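PDB 5HQA: alpha-glucosidase from Pseudoalteromonas sp. K8, which hydrolyses alpha-glucosides as a chloride-activated glycoside hydrolase of family 97, with a bound calcium ion and acarbose held in its sugar-binding pocket. Local coordinates for residues 169-174 / 183-188; 228-233 / 244-249; 236-241 / 478-483. All blocks are in the same frame, centred on the assembly; numbering follows the deposited sequence.

Contact 1 (169-174 / 183-188); sequences HTPFTF and SIHEAA
Ser183 stands across from Thr173 as a non-hydrogen-bonded antiparallel pair, and their hydroxyls meet on one face of the sheet, with Ser183 OG 2.8 Å from Thr173 OG1. The serine hydroxyl lies anti to its own backbone nitrogen (chi1 -170°), which carries it across to the threonine and also within weak reach of Phe172 O. Thr173 OG1 is gripped a second time, by the backbone oxygen of Phe480. At Ile184 the backbones pair fully: Phe172 N donates to Ile184 O and Ile184 N to Phe172 O, each over 2.9 Å. On the opposite face from the hydroxyls, Ile184 CD1 comes up at the edges of two rings, 4.1 Å from Phe174 CE1 and 4.4 Å from Phe172 CD2. The backbone pair belongs to the beta hairpin of strands 172-175 and 181-187, two adjacent strands within the large antiparallel sheet of the N-terminal, mutarotase-like region. His185 faces Pro171, whose preceding peptide bond is cis. The proline lies alongside the imidazole, its CG over one ring face in a CH-pi contact 3.8 Å from the centroid of the His185 ring. At the ring's edge, Thr170 OG1 hydrogen-bonds His185 ND1 at 2.7 Å. His185 NE2 is taken by Asp441 O, so bonds at both nitrogens fix the ring's rotation. Next along the strand, the carboxylate of Glu186 accepts from Met195 N and forms a salt bridge with Lys440, whose ammonium group also hydrogen-bonds Thr170 OG1.

Contact 2 (228-233 / 244-249); sequences WRTIQI and DIILNL
Strand residues 228-233 pass the short helix 245-248 at side-chain distance, the CA atoms of Trp228 and Leu249 lying 7.2 Å apart and those of Gln232 and Ile245 8.0 Å. Alternate strand residues, Trp228, Thr230 and Gln232, reach across. Leu249 CD2 sits over the centre of the Trp228 six-membered ring, 4.1 Å from its centroid and 13° off the ring normal, a CH-pi contact over the indole face. The other methyl, Leu249 CD1, presses on Thr230 CG2 at 3.5 Å, tighter than ordinary van der Waals contact. Ile246 is bent at CG1 (chi2 -56°) rather than extended; its side chain and that of Thr230 cross at about a right angle, with Ile246 CD1 3.7 Å from Thr230 OG1. Further along, Gln232 and Ile245 slide past each other in opposite directions, CG of Gln232 lying 3.8 Å from CG2 of Ile245, while the amide nitrogen of Gln232 bonds Leu240 O. A water in the indole plane accepts from Trp228 NE1 at 3.1 Å and donates to Leu249 O at 2.8 Å. With an alanine at the Trp228 position, Leu249 CD2 would probably lose the ring face it packs on and the water its N-H donor. The short helix and the leucine following it are held to the sheet by apolar contact, and the indole N-H and the leucine carbonyl, too poorly aligned to bond directly, satisfy each other through the water.

Contact 3 (236-241 / 478-483); sequences KAVDLV and LAFTRM
Apolar contact carries this meeting, centred on the CD1 and CE1 atoms of Phe480 and three residues of helix 237-241. Val241 CG2 approaches obliquely to 3.6 Å from Phe480 CD1, and Ala237 CB comes, also obliquely, to 3.6 Å from Phe480 CE1. With Val241 CG1 anti to the backbone N (chi1 172°), CG2 lies anti to the carbonyl carbon and also rests 3.6 Å from Ala479 O. Val238 adds a looser touch, CG1 to Phe480 CE1 at 4.4 Å. Hydrogen bonds inside each segment shape the two surfaces. In 478-483 a type I beta turn runs from Leu478 to Thr481, presenting Phe480 at its third position; Leu478 O is gripped from opposite faces of its plane, by Thr481 N at 3.1 Å and Met483 N at 2.8 Å. In 236-241, Lys236 N donates to Asp239 OD2, meeting the carboxylate from above its plane at 3.1 Å. Val564, in a loop, and Ile568 of strand 567-574 also touch the ring, and the Phe480 side chain is about 10 Å from the bound magnesium ion. The contact therefore joins the N-terminal region to the barrel-bearing catalytic region, with C-terminal residues closing in beside them. Lacking directional bonds between its segments, it depends on the fit of methyl groups against the phenylalanine ring.

Contacts 1 and 2 are wholly buried and share one antiparallel sheet, strands 181-187 and 224-234 being neighbours in it; backbone bonds between Ser183 and Gln232 and between His185 and Thr230 tie them together. Contact 3, also largely buried, joins the N-terminal and catalytic regions, with Val238 and Val241 partly exposed. Chemistry follows place: strand pairing and a polar network in contact 1, apolar helix-on-sheet packing with one bridging water in contact 2, and mainly apolar packing between the segments of contact 3. Helix 237-241 continues the chain from strand 224-234, and contact 3 is tied by a side-chain hydrogen bond to each of the other two.

Contact 1 (169-174 / 183-188)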
loop_
_atom_site.group_PDB
_atom_site.type_symbol
_atom_site.label_atom_id
_atom_site.label_comp_id
_atom_site.label_asym_id
_atom_site.label_seq_id
_atom_site.Cartn_x
_atom_site.Cartn_y
_atom_site.Cartn_z
ATOM N N HIS A 169 8.473 -7.691 -7.867
ATOM C CA HIS A 169 8.178 -7.127 -6.561
ATOM C C HIS A 169 7.007 -7.864 -5.921
ATOM O O HIS A 169 6.232 -8.557 -6.588
ATOM C CB HIS A 169 7.854 -5.633 -6.678
ATOM C CG HIS A 169 9.067 -4.760 -6.715
ATOM N ND1 HIS A 169 10.083 -4.864 -5.787
ATOM C CD2 HIS A 169 9.432 -3.769 -7.567
ATOM C CE1 HIS A 169 11.021 -3.975 -6.065
ATOM N NE2 HIS A 169 10.648 -3.293 -7.136
ATOM N N THR A 170 6.882 -7.705 -4.608
ATOM C CA THR A 170 5.733 -8.253 -3.896
ATOM C C THR A 170 4.840 -7.101 -3.430
ATOM O O THR A 170 5.325 -5.979 -3.268
ATOM C CB THR A 170 6.170 -9.118 -2.687
ATOM O OG1 THR A 170 6.566 -8.277 -1.591
ATOM C CG2 THR A 170 7.327 -10.052 -3.072
ATOM N N PRO A 171 3.538 -7.354 -3.197
ATOM C CA PRO A 171 2.782 -8.617 -3.262
ATOM C C PRO A 171 2.777 -9.201 -4.664
ATOM O O PRO A 171 2.485 -8.503 -5.646
ATOM C CB PRO A 171 1.364 -8.204 -2.838
ATOM C CG PRO A 171 1.566 -6.948 -2.052
ATOM C CD PRO A 171 2.683 -6.241 -2.746
ATOM N N PHE A 172 3.141 -10.469 -4.755
ATOM C CA PHE A 172 3.253 -11.177 -6.025
ATOM C C PHE A 172 2.107 -12.177 -6.070
ATOM O O PHE A 172 2.113 -13.161 -5.319
ATOM C CB PHE A 172 4.609 -11.869 -6.128
ATOM C CG PHE A 172 4.757 -12.734 -7.345
ATOM C CD1 PHE A 172 4.514 -12.216 -8.614
ATOM C CD2 PHE A 172 5.176 -14.054 -7.229
ATOM C CE1 PHE A 172 4.673 -13.013 -9.749
ATOM C CE2 PHE A 172 5.335 -14.858 -8.359
ATOM C CZ PHE A 172 5.085 -14.333 -9.619
ATOM N N THR A 173 1.127 -11.921 -6.940
ATOM C CA THR A 173 -0.142 -12.643 -6.958
ATOM C C THR A 173 -0.279 -13.476 -8.224
ATOM O O THR A 173 0.012 -13.005 -9.328
ATOM C CB THR A 173 -1.302 -11.650 -6.857
ATOM O OG1 THR A 173 -1.192 -10.945 -5.617
ATOM C CG2 THR A 173 -2.652 -12.366 -6.921
ATOM N N PHE A 174 -0.745 -14.711 -8.067
ATOM C CA PHE A 174 -0.946 -15.582 -9.214
ATOM C C PHE A 174 -2.038 -16.591 -8.872
ATOM O O PHE A 174 -2.487 -16.688 -7.727
ATOM C CB PHE A 174 0.373 -16.268 -9.615
ATOM C CG PHE A 174 0.996 -17.082 -8.504
ATOM C CD1 PHE A 174 1.859 -16.485 -7.587
ATOM C CD2 PHE A 174 0.720 -18.436 -8.382
ATOM C CE1 PHE A 174 2.432 -17.237 -6.568
ATOM C CE2 PHE A 174 1.284 -19.187 -7.367
ATOM C CZ PHE A 174 2.137 -18.589 -6.465
ATOM N N SER A 183 -0.696 -15.367 -3.075
ATOM C CA SER A 183 0.059 -14.121 -3.126
ATOM C C SER A 183 1.188 -14.184 -2.115
ATOM O O SER A 183 0.958 -14.518 -0.947
ATOM C CB SER A 183 -0.840 -12.916 -2.843
ATOM O OG SER A 183 -0.144 -11.710 -3.117
ATOM N N ILE A 184 2.396 -13.844 -2.559
ATOM C CA ILE A 184 3.593 -13.878 -1.727
ATOM C C ILE A 184 3.977 -12.447 -1.375
ATOM O O ILE A 184 4.002 -11.572 -2.250
ATOM C CB ILE A 184 4.743 -14.605 -2.447
ATOM C CG1 ILE A 184 4.313 -16.037 -2.780
ATOM C CG2 ILE A 184 6.026 -14.601 -1.591
ATOM C CD1 ILE A 184 5.271 -16.747 -3.701
ATOM N N HIS A 185 4.289 -12.210 -0.105
ATOM C CA HIS A 185 4.642 -10.870 0.348
ATOM C C HIS A 185 5.474 -11.035 1.620
ATOM O O HIS A 185 6.023 -12.113 1.872
ATOM C CB HIS A 185 3.357 -10.037 0.517
ATOM C CG HIS A 185 3.588 -8.581 0.786
ATOM N ND1 HIS A 185 4.441 -7.802 0.032
ATOM C CD2 HIS A 185 3.053 -7.760 1.723
ATOM C CE1 HIS A 185 4.429 -6.566 0.500
ATOM N NE2 HIS A 185 3.595 -6.512 1.524
ATOM N N GLU A 186 5.598 -9.970 2.408
ATOM C CA GLU A 186 6.292 -10.071 3.681
ATOM C C GLU A 186 5.656 -9.102 4.670
ATOM O O GLU A 186 4.918 -8.188 4.289
ATOM C CB GLU A 186 7.802 -9.832 3.525
ATOM C CG GLU A 186 8.207 -8.593 2.775
ATOM C CD GLU A 186 9.729 -8.469 2.661
ATOM O OE1 GLU A 186 10.204 -7.874 1.672
ATOM O OE2 GLU A 186 10.451 -8.964 3.558
ATOM N N ALA A 187 5.931 -9.320 5.955
ATOM C CA ALA A 187 5.337 -8.495 6.995
ATOM C C ALA A 187 6.397 -8.086 8.007
ATOM O O ALA A 187 7.312 -8.861 8.311
ATOM C CB ALA A 187 4.182 -9.234 7.702
ATOM N N ALA A 188 6.255 -6.861 8.527
ATOM C CA ALA A 188 7.136 -6.306 9.557
ATOM C C ALA A 188 8.577 -6.211 9.053
ATOM O O ALA A 188 9.517 -6.749 9.647
ATOM C CB ALA A 188 7.055 -7.118 10.863
#

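Contact 2 (228-233 / 244-249)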
loop_
_atom_site.group_PDB
_atom_site.type_symbol
_atom_site.label_atom_id
_atom_site.label_comp_id
_atom_site.label_asym_id
_atom_site.label_seq_id
_atom_site.Cartn_x
_atom_site.Cartn_y
_atom_site.Cartn_z
ATOM N N TRP A 228 8.712 -11.451 8.471
ATOM C CA TRP A 228 7.876 -12.576 8.079
ATOM C C TRP A 228 7.808 -12.681 6.560
ATOM O O TRP A 228 7.720 -11.674 5.861
ATOM C CB TRP A 228 6.467 -12.403 8.649
ATOM C CG TRP A 228 6.439 -12.445 10.139
ATOM C CD1 TRP A 228 6.585 -11.392 10.997
ATOM C CD2 TRP A 228 6.263 -13.612 10.954
ATOM N NE1 TRP A 228 6.514 -11.837 12.304
ATOM C CE2 TRP A 228 6.315 -13.192 12.303
ATOM C CE3 TRP A 228 6.067 -14.969 10.673
ATOM C CZ2 TRP A 228 6.170 -14.083 13.373
ATOM C CZ3 TRP A 228 5.927 -15.862 11.740
ATOM C CH2 TRP A 228 5.983 -15.414 13.068
ATOM N N ARG A 229 7.866 -13.904 6.047
ATOM C CA ARG A 229 7.539 -14.199 4.655
ATOM C C ARG A 229 6.104 -14.706 4.637
ATOM O O ARG A 229 5.757 -15.574 5.445
ATOM C CB ARG A 229 8.482 -15.256 4.080
ATOM C CG ARG A 229 9.884 -14.761 3.745
ATOM C CD ARG A 229 10.748 -14.490 4.986
ATOM N NE ARG A 229 11.979 -13.791 4.610
ATOM C CZ ARG A 229 12.040 -12.484 4.355
ATOM N NH1 ARG A 229 10.945 -11.726 4.455
ATOM N NH2 ARG A 229 13.197 -11.934 4.000
ATOM N N THR A 230 5.260 -14.151 3.762
ATOM C CA THR A 230 3.837 -14.471 3.803
ATOM C C THR A 230 3.386 -15.118 2.502
ATOM O O THR A 230 3.801 -14.711 1.412
ATOM C CB THR A 230 2.954 -13.232 4.097
ATOM O OG1 THR A 230 3.069 -12.271 3.040
ATOM C CG2 THR A 230 3.373 -12.573 5.397
ATOM N N ILE A 231 2.529 -16.131 2.634
ATOM C CA ILE A 231 1.934 -16.830 1.501
ATOM C C ILE A 231 0.432 -16.863 1.745
ATOM O O ILE A 231 -0.058 -17.685 2.529
ATOM C CB ILE A 231 2.492 -18.245 1.326
ATOM C CG1 ILE A 231 4.028 -18.210 1.261
ATOM C CG2 ILE A 231 1.901 -18.875 0.069
ATOM C CD1 ILE A 231 4.683 -19.594 1.335
ATOM N N GLN A 232 -0.303 -15.970 1.088
ATOM C CA GLN A 232 -1.757 -16.016 1.148
ATOM C C GLN A 232 -2.268 -17.042 0.150
ATOM O O GLN A 232 -1.754 -17.145 -0.968
ATOM C CB GLN A 232 -2.354 -14.644 0.835
ATOM C CG GLN A 232 -2.036 -13.587 1.885
ATOM C CD GLN A 232 -2.734 -12.275 1.607
ATOM O OE1 GLN A 232 -2.099 -11.253 1.315
ATOM N NE2 GLN A 232 -4.052 -12.291 1.711
ATOM N N ILE A 233 -3.283 -17.799 0.556
ATOM C CA ILE A 233 -3.847 -18.868 -0.263
ATOM C C ILE A 233 -5.358 -18.827 -0.109
ATOM O O ILE A 233 -5.864 -18.833 1.019
ATOM C CB ILE A 233 -3.315 -20.254 0.159
ATOM C CG1 ILE A 233 -1.781 -20.277 0.162
ATOM C CG2 ILE A 233 -3.904 -21.350 -0.733
ATOM C CD1 ILE A 233 -1.183 -21.497 0.862
ATOM N N ASP A 244 -6.545 -10.548 7.039
ATOM C CA ASP A 244 -5.807 -9.638 7.912
ATOM C C ASP A 244 -4.399 -10.141 8.232
ATOM O O ASP A 244 -3.794 -9.695 9.214
ATOM C CB ASP A 244 -6.568 -9.423 9.220
ATOM C CG ASP A 244 -7.867 -8.665 9.027
ATOM O OD1 ASP A 244 -7.837 -7.541 8.478
ATOM O OD2 ASP A 244 -8.925 -9.195 9.433
ATOM N N ILE A 245 -3.868 -11.068 7.438
ATOM C CA ILE A 245 -2.636 -11.744 7.835
ATOM C C ILE A 245 -1.477 -10.753 7.956
ATOM O O ILE A 245 -0.657 -10.855 8.877
ATOM C CB ILE A 245 -2.326 -12.899 6.865
ATOM C CG1 ILE A 245 -1.166 -13.738 7.391
ATOM C CG2 ILE A 245 -2.027 -12.378 5.450
ATOM C CD1 ILE A 245 -0.955 -14.998 6.585
ATOM N N ILE A 246 -1.407 -9.751 7.069
ATOM C CA ILE A 246 -0.279 -8.817 7.130
ATOM C C ILE A 246 -0.296 -8.050 8.450
ATOM O O ILE A 246 0.718 -7.970 9.154
ATOM C CB ILE A 246 -0.284 -7.860 5.924
ATOM C CG1 ILE A 246 -0.142 -8.638 4.606
ATOM C CG2 ILE A 246 0.849 -6.841 6.058
ATOM C CD1 ILE A 246 1.097 -9.535 4.543
ATOM N N LEU A 247 -1.449 -7.485 8.816
ATOM C CA LEU A 247 -1.539 -6.792 10.100
ATOM C C LEU A 247 -1.267 -7.733 11.262
ATOM O O LEU A 247 -0.589 -7.359 12.227
ATOM C CB LEU A 247 -2.915 -6.156 10.272
ATOM C CG LEU A 247 -3.220 -4.905 9.444
ATOM C CD1 LEU A 247 -4.691 -4.550 9.625
ATOM C CD2 LEU A 247 -2.329 -3.747 9.874
ATOM N N ASN A 248 -1.813 -8.952 11.205
ATOM C CA ASN A 248 -1.685 -9.871 12.337
ATOM C C ASN A 248 -0.245 -10.288 12.590
ATOM O O ASN A 248 0.078 -10.727 13.701
ATOM C CB ASN A 248 -2.546 -11.111 12.118
ATOM C CG ASN A 248 -3.958 -10.924 12.636
ATOM O OD1 ASN A 248 -4.168 -10.231 13.633
ATOM N ND2 ASN A 248 -4.931 -11.532 11.966
ATOM N N LEU A 249 0.627 -10.163 11.597
ATOM C CA LEU A 249 2.014 -10.555 11.782
ATOM C C LEU A 249 2.885 -9.414 12.288
ATOM O O LEU A 249 4.073 -9.623 12.523
ATOM C CB LEU A 249 2.575 -11.111 10.473
ATOM C CG LEU A 249 1.973 -12.464 10.090
ATOM C CD1 LEU A 249 2.529 -12.904 8.765
ATOM C CD2 LEU A 249 2.263 -13.524 11.168
HETATM O O HOH W 1 6.355 -9.345 14.127
#

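Contact 3 (236-241 / 478-483)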
loop_
_atom_site.group_PDB
_atom_site.type_symbol
_atom_site.label_atom_id
_atom_site.label_comp_id
_atom_site.label_asym_id
_atom_site.label_seq_id
_atom_site.Cartn_x
_atom_site.Cartn_y
_atom_site.Cartn_z
ATOM N N LYS A 236 -10.723 -18.176 -3.866
ATOM C CA LYS A 236 -11.228 -17.074 -4.670
ATOM C C LYS A 236 -10.283 -15.886 -4.560
ATOM O O LYS A 236 -9.624 -15.691 -3.536
ATOM C CB LYS A 236 -12.624 -16.625 -4.211
ATOM C CG LYS A 236 -13.694 -17.668 -4.266
ATOM C CD LYS A 236 -14.954 -17.137 -3.592
ATOM C CE LYS A 236 -16.107 -18.125 -3.717
ATOM N NZ LYS A 236 -16.370 -18.477 -5.143
ATOM N N ALA A 237 -10.257 -15.067 -5.614
ATOM C CA ALA A 237 -9.441 -13.859 -5.570
ATOM C C ALA A 237 -9.780 -12.995 -4.354
ATOM O O ALA A 237 -8.877 -12.500 -3.668
ATOM C CB ALA A 237 -9.616 -13.073 -6.867
ATOM N N VAL A 238 -11.072 -12.827 -4.044
ATOM C CA VAL A 238 -11.418 -11.969 -2.911
ATOM C C VAL A 238 -10.982 -12.563 -1.577
ATOM O O VAL A 238 -10.910 -11.832 -0.578
ATOM C CB VAL A 238 -12.925 -11.639 -2.852
ATOM C CG1 VAL A 238 -13.329 -10.787 -4.053
ATOM C CG2 VAL A 238 -13.769 -12.907 -2.759
ATOM N N ASP A 239 -10.689 -13.868 -1.516
ATOM C CA ASP A 239 -10.175 -14.417 -0.264
ATOM C C ASP A 239 -8.798 -13.857 0.060
ATOM O O ASP A 239 -8.427 -13.775 1.235
ATOM C CB ASP A 239 -10.118 -15.944 -0.318
ATOM C CG ASP A 239 -11.495 -16.578 -0.410
ATOM O OD1 ASP A 239 -12.487 -15.938 0.010
ATOM O OD2 ASP A 239 -11.583 -17.722 -0.902
ATOM N N LEU A 240 -8.024 -13.476 -0.962
ATOM C CA LEU A 240 -6.776 -12.764 -0.706
ATOM C C LEU A 240 -7.055 -11.402 -0.094
ATOM O O LEU A 240 -6.373 -10.979 0.847
ATOM C CB LEU A 240 -5.985 -12.586 -2.005
ATOM C CG LEU A 240 -5.629 -13.821 -2.832
ATOM C CD1 LEU A 240 -4.835 -13.401 -4.066
ATOM C CD2 LEU A 240 -4.847 -14.791 -1.994
ATOM N N VAL A 241 -8.045 -10.696 -0.637
ATOM C CA VAL A 241 -8.327 -9.334 -0.203
ATOM C C VAL A 241 -8.801 -9.314 1.249
ATOM O O VAL A 241 -8.352 -8.486 2.052
ATOM C CB VAL A 241 -9.357 -8.695 -1.152
ATOM C CG1 VAL A 241 -9.810 -7.365 -0.611
ATOM C CG2 VAL A 241 -8.766 -8.543 -2.558
ATOM N N LEU A 478 -4.500 -3.392 -9.207
ATOM C CA LEU A 478 -4.068 -2.917 -7.894
ATOM C C LEU A 478 -4.789 -3.639 -6.771
ATOM O O LEU A 478 -4.175 -4.005 -5.760
ATOM C CB LEU A 478 -4.317 -1.407 -7.761
ATOM C CG LEU A 478 -3.445 -0.461 -8.594
ATOM C CD1 LEU A 478 -3.912 0.990 -8.381
ATOM C CD2 LEU A 478 -1.967 -0.613 -8.243
ATOM N N ALA A 479 -6.097 -3.850 -6.932
ATOM C CA ALA A 479 -6.913 -4.374 -5.839
ATOM C C ALA A 479 -6.447 -5.744 -5.364
ATOM O O ALA A 479 -6.691 -6.105 -4.209
ATOM C CB ALA A 479 -8.380 -4.450 -6.264
ATOM N N PHE A 480 -5.794 -6.526 -6.226
ATOM C CA PHE A 480 -5.372 -7.876 -5.865
ATOM C C PHE A 480 -3.855 -8.013 -5.826
ATOM O O PHE A 480 -3.332 -9.133 -5.722
ATOM C CB PHE A 480 -5.972 -8.902 -6.832
ATOM C CG PHE A 480 -7.477 -8.889 -6.872
ATOM C CD1 PHE A 480 -8.214 -9.631 -5.957
ATOM C CD2 PHE A 480 -8.155 -8.137 -7.830
ATOM C CE1 PHE A 480 -9.596 -9.617 -5.985
ATOM C CE2 PHE A 480 -9.544 -8.117 -7.872
ATOM C CZ PHE A 480 -10.268 -8.862 -6.952
ATOM N N THR A 481 -3.137 -6.902 -5.913
ATOM C CA THR A 481 -1.690 -6.938 -5.837
ATOM C C THR A 481 -1.235 -5.898 -4.820
ATOM O O THR A 481 -1.159 -6.188 -3.622
ATOM C CB THR A 481 -1.084 -6.694 -7.228
ATOM O OG1 THR A 481 -1.572 -5.452 -7.760
ATOM C CG2 THR A 481 -1.458 -7.827 -8.196
ATOM N N ARG A 482 -0.971 -4.674 -5.293
ATOM C CA ARG A 482 -0.524 -3.589 -4.419
ATOM C C ARG A 482 -1.419 -3.422 -3.189
ATOM O O ARG A 482 -0.921 -3.218 -2.074
ATOM C CB ARG A 482 -0.469 -2.286 -5.222
ATOM C CG ARG A 482 -0.409 -1.026 -4.373
ATOM C CD ARG A 482 0.907 -0.900 -3.595
ATOM N NE ARG A 482 0.904 0.340 -2.816
ATOM C CZ ARG A 482 0.261 0.498 -1.661
ATOM N NH1 ARG A 482 0.295 1.671 -1.037
ATOM N NH2 ARG A 482 -0.408 -0.519 -1.125
ATOM N N MET A 483 -2.744 -3.502 -3.362
ATOM C CA MET A 483 -3.626 -3.220 -2.231
ATOM C C MET A 483 -3.611 -4.330 -1.184
ATOM O O MET A 483 -4.070 -4.102 -0.058
ATOM C CB MET A 483 -5.060 -2.963 -2.704
ATOM C CG MET A 483 -5.207 -1.739 -3.612
ATOM S SD MET A 483 -4.386 -0.231 -3.018
ATOM C CE MET A 483 -5.359 0.138 -1.560
#